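Local coordinates for protein FOKI restriction endonuclease (PDB 2FOK) that cuts double-stranded DNA as a type IIS restriction endonuclease, joining a DNA-recognition region to a separate metal-dependent cleavage domain, at residues A[169-180]-A[260-268]; A[184-195]-A[219-230]. All coordinates share one frame; numbering follows the deposited sequence.

Contact 1 (A[169-180]-A[260-268]); sequences LEDGQHLTKFDL and FISHAFKIT
H174 and L175 both reach the carbonyl oxygen of F265. L175 N donates to F265 O at 3.1 Å. H174 ND1 sits 3.2 Å from F265 O, above the carbonyl plane, and its N-H runs almost straight at 170°. The oxygen lies in the plane of the imidazole, at its edge. H174 CG is anti to the backbone N (chi1 -174°), which lays the ring along the strand of F265, and its CE1 rests 3.3 Å from A264 CB. With an alanine in place of H174, F265 O would probably lose its side-chain donor and a gap would open beside A264 CB. The return bond, F265 N to L175 O, is 2.8 Å long. L175 and F265 thus form an antiparallel hydrogen-bonded pair, followed by the non-hydrogen-bonded pair T176 and A264. This places the short strand 175-176 at one edge of a three-stranded antiparallel sheet in the second recognition subdomain, which belongs to the helix-turn-helix clan. On the face of L175 and F265, L180 CD1 packs 4.0 Å from F265 CD1. On the face of T176 and A264, T176 CG2 meets I261 CG2 tightly, the two side chains crossing at about a right angle. T176 also caps the helix that follows, through a weak bond from D179 N to OG1, and OG1 has a further partner in E197. At the other end, a water links L169 O, Q173 O and I267 N. Farther out, K177 CE lies at the edge of the H263 ring, while K177 NZ forms a salt bridge with E220.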
loop_
_atom_site.group_PDB
_atom_site.type_symbol
_atom_site.label_atom_id
_atom_site.label_comp_id
_atom_site.label_asym_id
_atom_site.label_seq_id
_atom_site.Cartn_x
_atom_site.Cartn_y
_atom_site.Cartn_z
ATOM N N LEU A 169 14.845 -7.322 8.195
ATOM C CA LEU A 169 15.925 -8.098 7.594
ATOM C C LEU A 169 17.029 -8.396 8.614
ATOM O O LEU A 169 18.017 -9.059 8.301
ATOM C CB LEU A 169 16.517 -7.321 6.411
ATOM C CG LEU A 169 15.651 -7.032 5.182
ATOM C CD1 LEU A 169 16.384 -6.089 4.248
ATOM C CD2 LEU A 169 15.339 -8.324 4.449
ATOM N N GLU A 170 16.833 -7.922 9.842
ATOM C CA GLU A 170 17.816 -8.071 10.908
ATOM C C GLU A 170 18.367 -9.472 11.178
ATOM O O GLU A 170 19.520 -9.605 11.609
ATOM C CB GLU A 170 17.271 -7.465 12.208
ATOM C CG GLU A 170 16.076 -8.173 12.806
ATOM C CD GLU A 170 15.578 -7.486 14.066
ATOM O OE1 GLU A 170 16.083 -6.386 14.390
ATOM O OE2 GLU A 170 14.683 -8.042 14.735
ATOM N N ASP A 171 17.569 -10.508 10.914
ATOM C CA ASP A 171 18.002 -11.887 11.156
ATOM C C ASP A 171 18.750 -12.522 9.997
ATOM O O ASP A 171 19.061 -13.716 10.034
ATOM C CB ASP A 171 16.803 -12.762 11.514
ATOM C CG ASP A 171 16.327 -12.531 12.918
ATOM O OD1 ASP A 171 17.135 -12.007 13.707
ATOM O OD2 ASP A 171 15.160 -12.863 13.237
ATOM N N GLY A 172 19.041 -11.730 8.971
ATOM C CA GLY A 172 19.757 -12.254 7.824
ATOM C C GLY A 172 18.833 -12.835 6.777
ATOM O O GLY A 172 19.293 -13.452 5.817
ATOM N N GLN A 173 17.530 -12.641 6.968
ATOM C CA GLN A 173 16.515 -13.133 6.038
ATOM C C GLN A 173 16.713 -12.548 4.638
ATOM O O GLN A 173 17.273 -11.459 4.481
ATOM C CB GLN A 173 15.101 -12.758 6.529
ATOM C CG GLN A 173 14.788 -13.099 7.991
ATOM C CD GLN A 173 14.987 -11.910 8.920
ATOM O OE1 GLN A 173 15.876 -11.093 8.707
ATOM N NE2 GLN A 173 14.161 -11.813 9.956
ATOM N N HIS A 174 16.253 -13.282 3.627
ATOM C CA HIS A 174 16.326 -12.841 2.232
ATOM C C HIS A 174 14.873 -12.673 1.799
ATOM O O HIS A 174 14.176 -13.659 1.552
ATOM C CB HIS A 174 16.990 -13.904 1.372
ATOM C CG HIS A 174 17.240 -13.470 -0.038
ATOM N ND1 HIS A 174 17.189 -12.151 -0.428
ATOM C CD2 HIS A 174 17.565 -14.179 -1.145
ATOM C CE1 HIS A 174 17.473 -12.064 -1.716
ATOM N NE2 HIS A 174 17.704 -13.280 -2.175
ATOM N N LEU A 175 14.405 -11.436 1.698
ATOM C CA LEU A 175 13.006 -11.232 1.343
ATOM C C LEU A 175 12.701 -10.379 0.113
ATOM O O LEU A 175 13.487 -9.504 -0.281
ATOM C CB LEU A 175 12.264 -10.664 2.557
ATOM C CG LEU A 175 12.662 -11.220 3.926
ATOM C CD1 LEU A 175 11.984 -10.409 5.026
ATOM C CD2 LEU A 175 12.248 -12.690 4.030
ATOM N N THR A 176 11.539 -10.658 -0.485
ATOM C CA THR A 176 11.051 -9.940 -1.654
ATOM C C THR A 176 10.272 -8.738 -1.139
ATOM O O THR A 176 9.949 -8.665 0.053
ATOM C CB THR A 176 10.085 -10.800 -2.512
ATOM O OG1 THR A 176 8.997 -11.265 -1.700
ATOM C CG2 THR A 176 10.808 -11.989 -3.102
ATOM N N LYS A 177 9.974 -7.812 -2.045
ATOM C CA LYS A 177 9.232 -6.599 -1.732
ATOM C C LYS A 177 7.860 -6.933 -1.148
ATOM O O LYS A 177 7.285 -6.143 -0.388
ATOM C CB LYS A 177 9.053 -5.784 -3.003
ATOM C CG LYS A 177 8.387 -6.570 -4.133
ATOM C CD LYS A 177 8.026 -5.670 -5.302
ATOM C CE LYS A 177 8.523 -6.254 -6.627
ATOM N NZ LYS A 177 7.838 -5.652 -7.800
ATOM N N PHE A 178 7.341 -8.106 -1.514
ATOM C CA PHE A 178 6.030 -8.568 -1.043
ATOM C C PHE A 178 6.079 -9.046 0.397
ATOM O O PHE A 178 5.144 -8.796 1.168
ATOM C CB PHE A 178 5.505 -9.721 -1.908
ATOM C CG PHE A 178 5.592 -9.462 -3.375
ATOM C CD1 PHE A 178 4.586 -8.759 -4.030
ATOM C CD2 PHE A 178 6.683 -9.923 -4.109
ATOM C CE1 PHE A 178 4.666 -8.520 -5.394
ATOM C CE2 PHE A 178 6.767 -9.686 -5.474
ATOM C CZ PHE A 178 5.757 -8.984 -6.117
ATOM N N ASP A 179 7.153 -9.755 0.743
ATOM C CA ASP A 179 7.341 -10.279 2.102
ATOM C C ASP A 179 7.645 -9.153 3.059
ATOM O O ASP A 179 7.480 -9.283 4.268
ATOM C CB ASP A 179 8.505 -11.254 2.149
ATOM C CG ASP A 179 8.063 -12.680 2.021
ATOM O OD1 ASP A 179 6.835 -12.908 2.075
ATOM O OD2 ASP A 179 8.945 -13.558 1.862
ATOM N N LEU A 180 8.141 -8.057 2.498
ATOM C CA LEU A 180 8.475 -6.871 3.264
ATOM C C LEU A 180 7.252 -5.979 3.291
ATOM O O LEU A 180 6.866 -5.472 4.341
ATOM C CB LEU A 180 9.653 -6.147 2.609
ATOM C CG LEU A 180 10.994 -6.849 2.840
ATOM C CD1 LEU A 180 12.036 -6.367 1.829
ATOM C CD2 LEU A 180 11.455 -6.589 4.263
ATOM N N PHE A 260 12.058 -16.576 -10.276
ATOM C CA PHE A 260 12.884 -15.723 -9.429
ATOM C C PHE A 260 12.288 -14.329 -9.338
ATOM O O PHE A 260 11.584 -13.886 -10.247
ATOM C CB PHE A 260 14.303 -15.626 -9.994
ATOM C CG PHE A 260 14.408 -14.782 -11.238
ATOM C CD1 PHE A 260 14.112 -15.320 -12.487
ATOM C CD2 PHE A 260 14.810 -13.449 -11.160
ATOM C CE1 PHE A 260 14.219 -14.532 -13.651
ATOM C CE2 PHE A 260 14.916 -12.659 -12.307
ATOM C CZ PHE A 260 14.622 -13.198 -13.554
ATOM N N ILE A 261 12.567 -13.654 -8.224
ATOM C CA ILE A 261 12.106 -12.288 -7.989
ATOM C C ILE A 261 13.373 -11.446 -7.797
ATOM O O ILE A 261 14.155 -11.694 -6.876
ATOM C CB ILE A 261 11.234 -12.190 -6.714
ATOM C CG1 ILE A 261 9.876 -12.864 -6.947
ATOM C CG2 ILE A 261 11.044 -10.737 -6.325
ATOM C CD1 ILE A 261 9.154 -12.393 -8.183
ATOM N N SER A 262 13.578 -10.462 -8.667
ATOM C CA SER A 262 14.769 -9.623 -8.583
ATOM C C SER A 262 14.712 -8.557 -7.491
ATOM O O SER A 262 15.748 -8.069 -7.038
ATOM C CB SER A 262 15.019 -8.964 -9.931
ATOM O OG SER A 262 14.265 -9.604 -10.940
ATOM N N HIS A 263 13.505 -8.194 -7.071
ATOM C CA HIS A 263 13.335 -7.195 -6.032
ATOM C C HIS A 263 13.332 -7.868 -4.674
ATOM O O HIS A 263 12.311 -7.929 -3.987
ATOM C CB HIS A 263 12.034 -6.414 -6.242
ATOM C CG HIS A 263 12.046 -5.544 -7.462
ATOM N ND1 HIS A 263 10.907 -5.255 -8.184
ATOM C CD2 HIS A 263 13.063 -4.918 -8.101
ATOM C CE1 HIS A 263 11.220 -4.490 -9.214
ATOM N NE2 HIS A 263 12.523 -4.270 -9.188
ATOM N N ALA A 264 14.491 -8.396 -4.306
ATOM C CA ALA A 264 14.671 -9.064 -3.025
ATOM C C ALA A 264 15.871 -8.396 -2.385
ATOM O O ALA A 264 16.737 -7.895 -3.085
ATOM C CB ALA A 264 14.933 -10.535 -3.230
ATOM N N PHE A 265 15.920 -8.382 -1.058
ATOM C CA PHE A 265 17.019 -7.731 -0.349
ATOM C C PHE A 265 17.477 -8.539 0.860
ATOM O O PHE A 265 16.777 -9.445 1.315
ATOM C CB PHE A 265 16.587 -6.323 0.103
ATOM C CG PHE A 265 15.852 -5.533 -0.957
ATOM C CD1 PHE A 265 14.531 -5.829 -1.280
ATOM C CD2 PHE A 265 16.499 -4.526 -1.659
ATOM C CE1 PHE A 265 13.871 -5.140 -2.293
ATOM C CE2 PHE A 265 15.852 -3.830 -2.670
ATOM C CZ PHE A 265 14.536 -4.137 -2.994
ATOM N N LYS A 266 18.656 -8.192 1.374
ATOM C CA LYS A 266 19.247 -8.849 2.542
ATOM C C LYS A 266 20.194 -7.875 3.251
ATOM O O LYS A 266 21.060 -7.275 2.621
ATOM C CB LYS A 266 20.023 -10.089 2.101
ATOM C CG LYS A 266 20.439 -11.004 3.238
ATOM C CD LYS A 266 21.212 -12.200 2.694
ATOM C CE LYS A 266 21.036 -13.429 3.570
ATOM N NZ LYS A 266 20.373 -14.542 2.830
ATOM N N ILE A 267 20.038 -7.727 4.560
ATOM C CA ILE A 267 20.875 -6.802 5.326
ATOM C C ILE A 267 22.375 -7.048 5.193
ATOM O O ILE A 267 22.796 -8.122 4.765
ATOM C CB ILE A 267 20.492 -6.823 6.822
ATOM C CG1 ILE A 267 20.722 -5.440 7.432
ATOM C CG2 ILE A 267 21.282 -7.888 7.563
ATOM C CD1 ILE A 267 19.778 -5.124 8.584
ATOM N N THR A 268 23.171 -6.039 5.550
ATOM C CA THR A 268 24.635 -6.123 5.492
ATOM C C THR A 268 25.241 -5.779 6.855
ATOM O O THR A 268 24.523 -5.607 7.843
ATOM C CB THR A 268 25.232 -5.138 4.451
ATOM O OG1 THR A 268 25.026 -3.792 4.894
ATOM C CG2 THR A 268 24.585 -5.325 3.079
HETATM O O HOH W 1 18.872 -9.814 5.844
#

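Contact 2 (A[184-195]-A[219-230])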
loop_
_atom_site.group_PDB
_atom_site.type_symbol
_atom_site.label_atom_id
_atom_site.label_comp_id
_atom_site.label_asym_id
_atom_site.label_seq_id
_atom_site.Cartn_x
_atom_site.Cartn_y
_atom_site.Cartn_z
ATOM N N LEU A 184 4.779 -3.500 6.219
ATOM C CA LEU A 184 5.216 -2.125 6.010
ATOM C C LEU A 184 4.039 -1.148 5.966
ATOM O O LEU A 184 3.066 -1.354 5.229
ATOM C CB LEU A 184 6.012 -2.050 4.705
ATOM C CG LEU A 184 6.534 -0.696 4.219
ATOM C CD1 LEU A 184 7.286 -0.009 5.342
ATOM C CD2 LEU A 184 7.448 -0.910 3.017
ATOM N N GLY A 185 4.130 -0.085 6.761
ATOM C CA GLY A 185 3.062 0.898 6.799
ATOM C C GLY A 185 1.827 0.426 7.551
ATOM O O GLY A 185 1.907 -0.409 8.457
ATOM N N PHE A 186 0.676 0.978 7.179
ATOM C CA PHE A 186 -0.585 0.616 7.805
ATOM C C PHE A 186 -1.217 -0.476 6.955
ATOM O O PHE A 186 -2.231 -0.267 6.290
ATOM C CB PHE A 186 -1.471 1.862 7.908
ATOM C CG PHE A 186 -0.919 2.904 8.843
ATOM C CD1 PHE A 186 -1.176 2.837 10.207
ATOM C CD2 PHE A 186 -0.067 3.900 8.374
ATOM C CE1 PHE A 186 -0.582 3.748 11.103
ATOM C CE2 PHE A 186 0.527 4.810 9.256
ATOM C CZ PHE A 186 0.267 4.727 10.626
ATOM N N SER A 187 -0.582 -1.647 7.013
ATOM C CA SER A 187 -0.943 -2.850 6.263
ATOM C C SER A 187 -2.407 -3.213 6.055
ATOM O O SER A 187 -3.214 -3.195 6.982
ATOM C CB SER A 187 -0.235 -4.067 6.869
ATOM O OG SER A 187 1.085 -3.741 7.252
ATOM N N GLY A 188 -2.726 -3.550 4.809
ATOM C CA GLY A 188 -4.064 -3.964 4.466
ATOM C C GLY A 188 -4.985 -2.901 3.929
ATOM O O GLY A 188 -5.782 -3.171 3.034
ATOM N N GLU A 189 -4.896 -1.694 4.473
ATOM C CA GLU A 189 -5.770 -0.625 4.024
ATOM C C GLU A 189 -5.292 -0.090 2.694
ATOM O O GLU A 189 -4.170 -0.387 2.273
ATOM C CB GLU A 189 -5.820 0.491 5.067
ATOM C CG GLU A 189 -4.530 1.252 5.247
ATOM C CD GLU A 189 -4.597 2.209 6.407
ATOM O OE1 GLU A 189 -5.199 1.836 7.448
ATOM O OE2 GLU A 189 -4.050 3.331 6.275
ATOM N N SER A 190 -6.143 0.683 2.021
ATOM C CA SER A 190 -5.773 1.240 0.721
ATOM C C SER A 190 -4.639 2.259 0.869
ATOM O O SER A 190 -4.710 3.182 1.685
ATOM C CB SER A 190 -6.991 1.875 0.046
ATOM O OG SER A 190 -7.548 2.894 0.844
ATOM N N GLY A 191 -3.589 2.071 0.080
ATOM C CA GLY A 191 -2.435 2.942 0.151
ATOM C C GLY A 191 -1.268 2.122 0.675
ATOM O O GLY A 191 -0.114 2.446 0.425
ATOM N N PHE A 192 -1.581 1.051 1.407
ATOM C CA PHE A 192 -0.575 0.142 1.967
ATOM C C PHE A 192 -1.016 -1.302 1.758
ATOM O O PHE A 192 -1.138 -2.067 2.720
ATOM C CB PHE A 192 -0.378 0.374 3.474
ATOM C CG PHE A 192 -0.129 1.798 3.844
ATOM C CD1 PHE A 192 1.148 2.330 3.777
ATOM C CD2 PHE A 192 -1.183 2.613 4.246
ATOM C CE1 PHE A 192 1.389 3.666 4.101
ATOM C CE2 PHE A 192 -0.969 3.948 4.574
ATOM C CZ PHE A 192 0.324 4.482 4.504
ATOM N N THR A 193 -1.244 -1.672 0.501
ATOM C CA THR A 193 -1.672 -3.023 0.155
ATOM C C THR A 193 -0.482 -3.864 -0.306
ATOM O O THR A 193 0.495 -3.337 -0.828
ATOM C CB THR A 193 -2.720 -3.002 -0.980
ATOM O OG1 THR A 193 -2.086 -2.590 -2.190
ATOM C CG2 THR A 193 -3.853 -2.039 -0.665
ATOM N N SER A 194 -0.568 -5.175 -0.116
ATOM C CA SER A 194 0.513 -6.069 -0.522
ATOM C C SER A 194 -0.075 -7.326 -1.150
ATOM O O SER A 194 -1.071 -7.864 -0.662
ATOM C CB SER A 194 1.386 -6.448 0.691
ATOM O OG SER A 194 2.531 -7.213 0.315
ATOM N N LEU A 195 0.537 -7.785 -2.236
ATOM C CA LEU A 195 0.073 -8.980 -2.924
ATOM C C LEU A 195 0.711 -10.234 -2.346
ATOM O O LEU A 195 1.937 -10.319 -2.237
ATOM C CB LEU A 195 0.424 -8.929 -4.414
ATOM C CG LEU A 195 0.189 -7.665 -5.235
ATOM C CD1 LEU A 195 0.755 -7.878 -6.638
ATOM C CD2 LEU A 195 -1.288 -7.358 -5.297
ATOM N N TRP A 219 3.789 -5.880 -11.040
ATOM C CA TRP A 219 2.620 -6.444 -10.359
ATOM C C TRP A 219 2.932 -6.223 -8.896
ATOM O O TRP A 219 3.716 -6.974 -8.312
ATOM C CB TRP A 219 2.539 -7.950 -10.600
ATOM C CG TRP A 219 1.284 -8.469 -11.242
ATOM C CD1 TRP A 219 0.368 -9.327 -10.685
ATOM C CD2 TRP A 219 0.880 -8.292 -12.602
ATOM N NE1 TRP A 219 -0.567 -9.699 -11.620
ATOM C CE2 TRP A 219 -0.277 -9.081 -12.804
ATOM C CE3 TRP A 219 1.389 -7.549 -13.672
ATOM C CZ2 TRP A 219 -0.933 -9.145 -14.031
ATOM C CZ3 TRP A 219 0.741 -7.611 -14.889
ATOM C CH2 TRP A 219 -0.411 -8.406 -15.062
ATOM N N GLU A 220 2.340 -5.206 -8.288
ATOM C CA GLU A 220 2.656 -4.960 -6.893
ATOM C C GLU A 220 1.631 -4.088 -6.184
ATOM O O GLU A 220 0.898 -3.336 -6.820
ATOM C CB GLU A 220 4.059 -4.331 -6.800
ATOM C CG GLU A 220 4.081 -2.847 -7.093
ATOM C CD GLU A 220 5.374 -2.367 -7.732
ATOM O OE1 GLU A 220 6.451 -2.919 -7.438
ATOM O OE2 GLU A 220 5.299 -1.419 -8.536
ATOM N N GLY A 221 1.579 -4.217 -4.860
ATOM C CA GLY A 221 0.656 -3.427 -4.064
ATOM C C GLY A 221 1.380 -2.177 -3.607
ATOM O O GLY A 221 2.596 -2.070 -3.787
ATOM N N SER A 222 0.658 -1.233 -3.015
ATOM C CA SER A 222 1.289 -0.001 -2.562
ATOM C C SER A 222 2.489 -0.228 -1.648
ATOM O O SER A 222 3.534 0.373 -1.859
ATOM C CB SER A 222 0.275 0.894 -1.854
ATOM O OG SER A 222 -1.045 0.471 -2.113
ATOM N N SER A 223 2.348 -1.093 -0.640
ATOM C CA SER A 223 3.450 -1.359 0.289
ATOM C C SER A 223 4.613 -2.065 -0.411
ATOM O O SER A 223 5.779 -1.884 -0.035
ATOM C CB SER A 223 2.967 -2.205 1.460
ATOM O OG SER A 223 2.489 -1.395 2.525
ATOM N N ASP A 224 4.296 -2.878 -1.417
ATOM C CA ASP A 224 5.323 -3.580 -2.181
ATOM C C ASP A 224 6.146 -2.544 -2.956
ATOM O O ASP A 224 7.341 -2.733 -3.168
ATOM C CB ASP A 224 4.683 -4.585 -3.149
ATOM C CG ASP A 224 3.699 -5.515 -2.454
ATOM O OD1 ASP A 224 3.947 -5.864 -1.284
ATOM O OD2 ASP A 224 2.676 -5.893 -3.064
ATOM N N LYS A 225 5.487 -1.456 -3.362
ATOM C CA LYS A 225 6.093 -0.332 -4.093
ATOM C C LYS A 225 7.092 0.379 -3.179
ATOM O O LYS A 225 8.257 0.590 -3.534
ATOM C CB LYS A 225 5.001 0.672 -4.484
ATOM C CG LYS A 225 4.860 0.936 -5.971
ATOM C CD LYS A 225 3.563 0.326 -6.508
ATOM C CE LYS A 225 2.463 1.367 -6.677
ATOM N NZ LYS A 225 1.182 0.725 -7.068
ATOM N N TYR A 226 6.604 0.766 -2.004
ATOM C CA TYR A 226 7.407 1.444 -0.994
ATOM C C TYR A 226 8.603 0.591 -0.576
ATOM O O TYR A 226 9.707 1.105 -0.460
ATOM C CB TYR A 226 6.543 1.759 0.231
ATOM C CG TYR A 226 5.364 2.659 -0.078
ATOM C CD1 TYR A 226 5.487 3.692 -0.995
ATOM C CD2 TYR A 226 4.132 2.480 0.546
ATOM C CE1 TYR A 226 4.431 4.526 -1.288
ATOM C CE2 TYR A 226 3.053 3.319 0.257
ATOM C CZ TYR A 226 3.217 4.343 -0.665
ATOM O OH TYR A 226 2.179 5.205 -0.971
ATOM N N ALA A 227 8.382 -0.706 -0.355
ATOM C CA ALA A 227 9.456 -1.627 0.052
ATOM C C ALA A 227 10.564 -1.748 -0.987
ATOM O O ALA A 227 11.727 -1.959 -0.641
ATOM C CB ALA A 227 8.892 -3.006 0.322
ATOM N N ARG A 228 10.193 -1.647 -2.260
ATOM C CA ARG A 228 11.151 -1.751 -3.352
ATOM C C ARG A 228 11.951 -0.458 -3.435
ATOM O O ARG A 228 13.166 -0.471 -3.639
ATOM C CB ARG A 228 10.414 -2.009 -4.677
ATOM C CG ARG A 228 11.162 -1.537 -5.924
ATOM C CD ARG A 228 10.395 -1.801 -7.215
ATOM N NE ARG A 228 9.147 -1.048 -7.309
ATOM C CZ ARG A 228 9.075 0.265 -7.507
ATOM N NH1 ARG A 228 10.182 0.981 -7.633
ATOM N NH2 ARG A 228 7.895 0.870 -7.582
ATOM N N MET A 229 11.254 0.661 -3.272
ATOM C CA MET A 229 11.886 1.973 -3.322
ATOM C C MET A 229 12.799 2.174 -2.124
ATOM O O MET A 229 13.996 2.420 -2.280
ATOM C CB MET A 229 10.817 3.068 -3.349
ATOM C CG MET A 229 9.987 3.071 -4.626
ATOM S SD MET A 229 11.048 2.981 -6.082
ATOM C CE MET A 229 11.702 4.672 -6.086
ATOM N N ILE A 230 12.239 2.068 -0.923
ATOM C CA ILE A 230 13.050 2.247 0.266
ATOM C C ILE A 230 14.210 1.261 0.264
ATOM O O ILE A 230 15.335 1.620 0.610
ATOM C CB ILE A 230 12.236 2.074 1.555
ATOM C CG1 ILE A 230 11.014 3.000 1.525
ATOM C CG2 ILE A 230 13.113 2.426 2.771
ATOM C CD1 ILE A 230 10.006 2.737 2.629
#
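D224 holds two consecutive residues of the loop with its carboxylate. S194 OG donates to D224 OD1 at 2.5 Å, and L195 N donates to D224 OD2 at 3.0 Å. Each oxygen uses its syn lone pair. The S194 hydroxyl swings to the side far from its own backbone N (chi1 -174°) and so meets the carboxylate. D224 OD2 also accepts from G221 N, on its anti side, so three N-H or O-H groups fix the rotation of this buried group. The remaining polar bonds gather at the first turn of the helix. S223 N donates to T193 O at 2.9 Å, and S222 N to T193 OG1 at 3.2 Å. T193 N returns a weak but nearly straight bond to S222 OG. S223 OG donates to L184 O at 2.8 Å, from above the carbonyl plane. Two backbone N-H groups at the helix start thus find their acceptors in T193. The helix is 222-236, with G221 at its N-cap position, and the irregular stretch 184-195 wraps its N-terminal end within the second recognition subdomain. That stretch is shaped by two type II turns, F186 to E189 and E189 to F192. Apolar contacts flank the polar ones. L184 CD2 packs 3.7 Å from A227 CB and also touches Y226 CB. F192 CD1 lies 4.1 Å from Y226 CE2, the two side chains slanting across each other, and W10 meets both rings from elsewhere in the chain. Beyond D224, L195 CD1 lies 3.5 Å from E220 CA, and I423 and M426 of helix 421-436 also touch the L195 side chain.

Contact 1 begins first along the chain, at 169-180, where helix 160-169 gives way to strand 175-176 and helix 177-181. The chain then enters loop 184-195, passes through helices 197-205 and 209-218, and closes contact 2 at the start of helix 222-236. Only later does strand 258-267 close contact 1, so contact 2 is nested inside the larger loop. Their centres lie about 15 Å apart, within one recognition subdomain. The two meet directly: beside the charged tie from K177, F178 packs against S194, W219 and D224. Helix 177-181, which follows the edge strand, is thereby joined to the N-terminal end of helix 222-236 and the residues leading into it.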